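Local coordinates for protein alpha-fucosidase GH29 (Fusarium graminearum, PDB 4PSR) that hydrolyses alpha-L-fucosidic bonds and probably removes alpha-1,6-linked fucose from the reducing-end N-acetylglucosamine of glycoprotein glycans, at residues K432-N437 and D469-T474; S444-E449 and K488-G493. All coordinates share one frame; numbering follows the deposited sequence.

Contact 1 of 2, residues K432-N437 and D469-T474; sequences KNLGSN and DALDIT
D469 OD1 receives bonds from two waters, and both waters also accept from N437 ND2. The two side chains lie alongside each other, their amide and carboxylate planes 68° apart. N437 ND2 and D469 OD1 are 3.8 Å apart, so the waters carry the link. One water lies 2.9 Å from N437 ND2 and the other 3.0 Å from it. D469 has two conformers, so this bridge is doubtful as a permanent link.

Further in, the backbones meet. K432 CA makes a CA-H...O contact of 3.2 Å with D469 O. The methyl of A470 sits 3.8 Å from K432 N. G435 CA comes within 3.5 Å of A470 C, so the chains press together where G435 has no side chain. The K432-G435 turn is closed by G435 N bonding K432 O. K432 N and N433 ND2 are each bonded to E384.

The apolar part pairs L434, within the turn, with L471. L434 CB touches L471 CB at 3.8 Å, and the two leucines run side by side. L471 swings CG away from its own N (chi1 169°), and chi2 near 57° brings CD2 to 4.0 Å from L434 CD1. L434 O is held by Q466 NE2 of strand 464-466.

The contact fastens the turn after strand 428-431 to the start of strand 471-474, in the C-terminal domain. Its chemistry is graded. Leucines meet on the buried side, bare backbone meets in the middle, and the polar groups at the solvent end meet through water. Direct polar bonding between the segments has little part in it.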
# COMPACT_ATOMS: atom_id res chain seq x y z
N LYS A 432 21.28 15.15 9.10
CA LYS A 432 21.59 16.36 8.34
C LYS A 432 20.53 17.44 8.45
O LYS A 432 20.84 18.63 8.47
CB LYS A 432 21.83 16.03 6.88
CG LYS A 432 23.06 15.16 6.66
CD LYS A 432 23.24 14.84 5.16
CE LYS A 432 24.60 14.22 4.88
NZ LYS A 432 25.72 15.16 5.17
N ASN A 433 19.26 17.03 8.48
CA ASN A 433 18.19 17.99 8.50
C ASN A 433 17.93 18.66 9.84
O ASN A 433 17.01 19.44 9.96
CB ASN A 433 16.90 17.39 7.90
CG ASN A 433 16.98 17.27 6.40
OD1 ASN A 433 16.94 18.27 5.69
ND2 ASN A 433 17.16 16.06 5.92
N LEU A 434 18.78 18.37 10.83
CA LEU A 434 18.74 19.08 12.10
C LEU A 434 20.09 19.76 12.39
O LEU A 434 20.31 20.19 13.53
CB LEU A 434 18.34 18.14 13.24
CG LEU A 434 16.90 17.58 13.17
CD1 LEU A 434 16.72 16.55 14.27
CD2 LEU A 434 15.86 18.69 13.27
N GLY A 435 20.95 19.85 11.38
CA GLY A 435 22.22 20.57 11.49
C GLY A 435 22.02 22.08 11.39
O GLY A 435 20.90 22.55 11.19
N SER A 436 23.10 22.84 11.51
CA SER A 436 23.00 24.29 11.46
C SER A 436 22.72 24.77 10.04
O SER A 436 22.06 25.79 9.84
CB SER A 436 24.25 24.97 12.03
OG SER A 436 24.35 24.73 13.42
N ASN A 437 23.21 24.04 9.04
CA ASN A 437 22.95 24.40 7.65
C ASN A 437 21.45 24.35 7.38
O ASN A 437 20.93 25.09 6.54
CB ASN A 437 23.66 23.46 6.66
CG ASN A 437 25.14 23.72 6.55
OD1 ASN A 437 25.63 24.75 7.02
ND2 ASN A 437 25.87 22.80 5.92
N ASP A 469 26.84 20.44 9.24
CA ASP A 469 26.34 19.35 8.42
C ASP A 469 25.17 18.60 9.07
O ASP A 469 24.30 18.10 8.35
CB ASP A 469 27.46 18.36 8.10
CG ASP A 469 28.50 18.93 7.14
OD1 ASP A 469 28.21 19.91 6.41
OD2 ASP A 469 29.63 18.38 7.11
N ALA A 470 25.14 18.52 10.39
CA ALA A 470 24.18 17.63 11.06
C ALA A 470 24.07 17.77 12.57
O ALA A 470 25.01 18.21 13.24
CB ALA A 470 24.55 16.18 10.76
N LEU A 471 22.95 17.31 13.11
CA LEU A 471 22.91 16.94 14.52
C LEU A 471 23.62 15.60 14.67
O LEU A 471 23.14 14.57 14.18
CB LEU A 471 21.48 16.85 15.05
CG LEU A 471 21.23 16.23 16.42
CD1 LEU A 471 22.03 16.95 17.52
CD2 LEU A 471 19.75 16.23 16.81
N ASP A 472 24.76 15.62 15.35
CA ASP A 472 25.61 14.46 15.52
C ASP A 472 25.37 13.82 16.88
O ASP A 472 25.76 14.37 17.91
CB ASP A 472 27.08 14.87 15.35
CG ASP A 472 27.37 15.41 13.97
OD1 ASP A 472 27.02 14.73 12.98
OD2 ASP A 472 27.95 16.52 13.85
N ILE A 473 24.73 12.66 16.88
CA ILE A 473 24.28 11.98 18.08
C ILE A 473 25.18 10.77 18.39
O ILE A 473 25.34 9.87 17.56
CB ILE A 473 22.83 11.48 17.90
CG1 ILE A 473 21.90 12.66 17.56
CG2 ILE A 473 22.35 10.74 19.14
CD1 ILE A 473 20.45 12.25 17.18
N THR A 474 25.74 10.74 19.59
CA THR A 474 26.54 9.60 20.05
C THR A 474 25.66 8.59 20.77
O THR A 474 25.00 8.90 21.76
CB THR A 474 27.64 10.08 21.00
OG1 THR A 474 28.52 10.94 20.27
CG2 THR A 474 28.43 8.90 21.54
O HOH W 1 25.75 20.23 4.62
O HOH W 2 28.69 22.54 5.01

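Contact 2 of 2, residues S444-E449 and K488-G493; sequences SLKSVE and KLTFDG
L445 turns its branch trans to the amide nitrogen (chi1 -179°), while F491 turns CG beside its own N (chi1 -68°). These torsions lay L445 CD1 over one face of the F491 ring. The CH-pi distance from CD1 to the ring centroid is 3.9 Å, 18° off the ring normal. S444 OG meets the ring edge, 3.5 Å from F491 CD1.

The strands are antiparallel, with a classic beta bulge. K446 and S447 both face T490. K446 N bonds T490 O at 2.8 Å, and S447 N reaches the same oxygen only weakly. Regular pairing resumes with T490 N to S447 O at 3.0 Å. K488 N to E449 O, at 2.7 Å, closes the far end. K446 bends back to a salt bridge with D492: NZ is 3.2 Å from OD1, above the carboxylate plane. D492 has two conformers, so this bridge is doubtful.

On the polar face, one water sits among S447 OG, T490 OG1, E449 OE1 and K488 O. Another joins E449 OE1 (2.7 Å) to K488 NZ (2.8 Å). K488 NZ also forms a salt bridge with E371, just beyond helix 353-369.

Within the six-stranded sheet of the C-terminal domain, strand 485-491 lies between strands 445-451 and 415-420. Strand 458-460 continues the sheet beyond 445-451. On the face of L445, V448, L489 and F491, W464 of strand 464-466 covers L445 and V448.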
# COMPACT_ATOMS: atom_id res chain seq x y z
N SER A 444 15.13 24.08 21.82
CA SER A 444 13.94 23.39 22.33
C SER A 444 14.08 21.87 22.39
O SER A 444 13.13 21.19 22.79
CB SER A 444 12.72 23.74 21.48
OG SER A 444 12.80 23.12 20.22
N LEU A 445 15.23 21.34 21.99
CA LEU A 445 15.45 19.89 22.11
C LEU A 445 15.69 19.44 23.56
O LEU A 445 16.78 19.60 24.10
CB LEU A 445 16.59 19.43 21.20
CG LEU A 445 16.88 17.92 21.23
CD1 LEU A 445 15.67 17.10 20.82
CD2 LEU A 445 18.06 17.62 20.33
N LYS A 446 14.67 18.80 24.14
CA LYS A 446 14.64 18.45 25.56
C LYS A 446 15.27 17.13 25.93
O LYS A 446 15.82 16.98 27.02
CB LYS A 446 13.21 18.30 26.02
CG LYS A 446 12.46 19.57 26.25
CD LYS A 446 11.44 19.35 27.35
CE LYS A 446 10.69 18.00 27.29
NZ LYS A 446 9.23 18.21 27.40
N SER A 447 15.09 16.12 25.08
CA SER A 447 15.61 14.81 25.36
C SER A 447 15.82 14.06 24.06
O SER A 447 15.11 14.27 23.08
CB SER A 447 14.67 14.01 26.28
OG SER A 447 13.37 13.88 25.74
N VAL A 448 16.83 13.20 24.07
CA VAL A 448 17.13 12.29 22.97
C VAL A 448 17.28 10.93 23.64
O VAL A 448 18.08 10.76 24.55
CB VAL A 448 18.45 12.69 22.26
CG1 VAL A 448 18.78 11.68 21.14
CG2 VAL A 448 18.39 14.13 21.75
N GLU A 449 16.51 9.94 23.19
CA GLU A 449 16.45 8.64 23.83
C GLU A 449 16.49 7.55 22.77
O GLU A 449 15.92 7.70 21.69
CB GLU A 449 15.15 8.47 24.61
CG GLU A 449 14.89 9.56 25.66
CD GLU A 449 13.50 9.45 26.24
OE1 GLU A 449 12.51 9.76 25.53
OE2 GLU A 449 13.39 9.05 27.41
N LYS A 488 14.35 8.74 19.72
CA LYS A 488 13.16 9.54 20.00
C LYS A 488 13.61 10.90 20.47
O LYS A 488 14.30 10.99 21.51
CB LYS A 488 12.29 8.86 21.06
CG LYS A 488 11.08 9.64 21.52
CD LYS A 488 10.30 8.86 22.56
CE LYS A 488 9.05 9.58 22.99
NZ LYS A 488 8.30 8.78 23.99
N LEU A 489 13.26 11.94 19.74
CA LEU A 489 13.69 13.32 20.04
C LEU A 489 12.47 14.12 20.45
O LEU A 489 11.54 14.28 19.69
CB LEU A 489 14.35 13.97 18.82
CG LEU A 489 15.80 13.61 18.45
CD1 LEU A 489 15.93 12.15 18.11
CD2 LEU A 489 16.25 14.42 17.27
N THR A 490 12.47 14.60 21.69
CA THR A 490 11.34 15.37 22.22
C THR A 490 11.69 16.84 22.28
O THR A 490 12.75 17.22 22.79
CB THR A 490 10.94 14.86 23.60
OG1 THR A 490 10.61 13.46 23.56
CG2 THR A 490 9.74 15.66 24.13
N PHE A 491 10.80 17.66 21.75
CA PHE A 491 11.00 19.08 21.67
C PHE A 491 9.95 19.78 22.53
O PHE A 491 8.85 19.28 22.71
CB PHE A 491 10.87 19.57 20.23
CG PHE A 491 11.96 19.10 19.32
CD1 PHE A 491 13.10 19.85 19.15
CD2 PHE A 491 11.85 17.89 18.62
CE1 PHE A 491 14.12 19.43 18.30
CE2 PHE A 491 12.85 17.48 17.77
CZ PHE A 491 13.99 18.23 17.61
N ASP A 492 10.31 20.91 23.13
CA ASP A 492 9.28 21.75 23.75
C ASP A 492 8.66 22.59 22.68
O ASP A 492 9.36 23.24 21.88
CB ASP A 492 9.83 22.70 24.80
CG ASP A 492 9.91 22.04 26.21
OD1 ASP A 492 8.96 21.28 26.53
OD2 ASP A 492 10.87 22.30 26.95
N GLY A 493 7.34 22.56 22.64
CA GLY A 493 6.56 23.39 21.74
C GLY A 493 6.65 23.18 20.23
O GLY A 493 6.33 24.09 19.46
O HOH W 3 12.96 11.83 23.86
O HOH W 4 10.00 9.18 26.21

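In the fold
Going along the chain, 432-437 comes first and 444-449 follows. Segment 469-474 then returns to the first and closes contact 1. Segment 488-493 returns to the second and closes contact 2. The two loops therefore cross, since their segments alternate. Contact 1 joins the loop after strand 428-431 to strand 471-474 of the three-stranded antiparallel sheet. Contact 2 belongs to the six-stranded one. The two sheets pack against each other in the C-terminal domain. L489 lies where they meet: its CD2 is 3.7 Å from L434 CD1, and L471 also touches it. I473 packs on V448 further along. These apolar contacts join the two sheets.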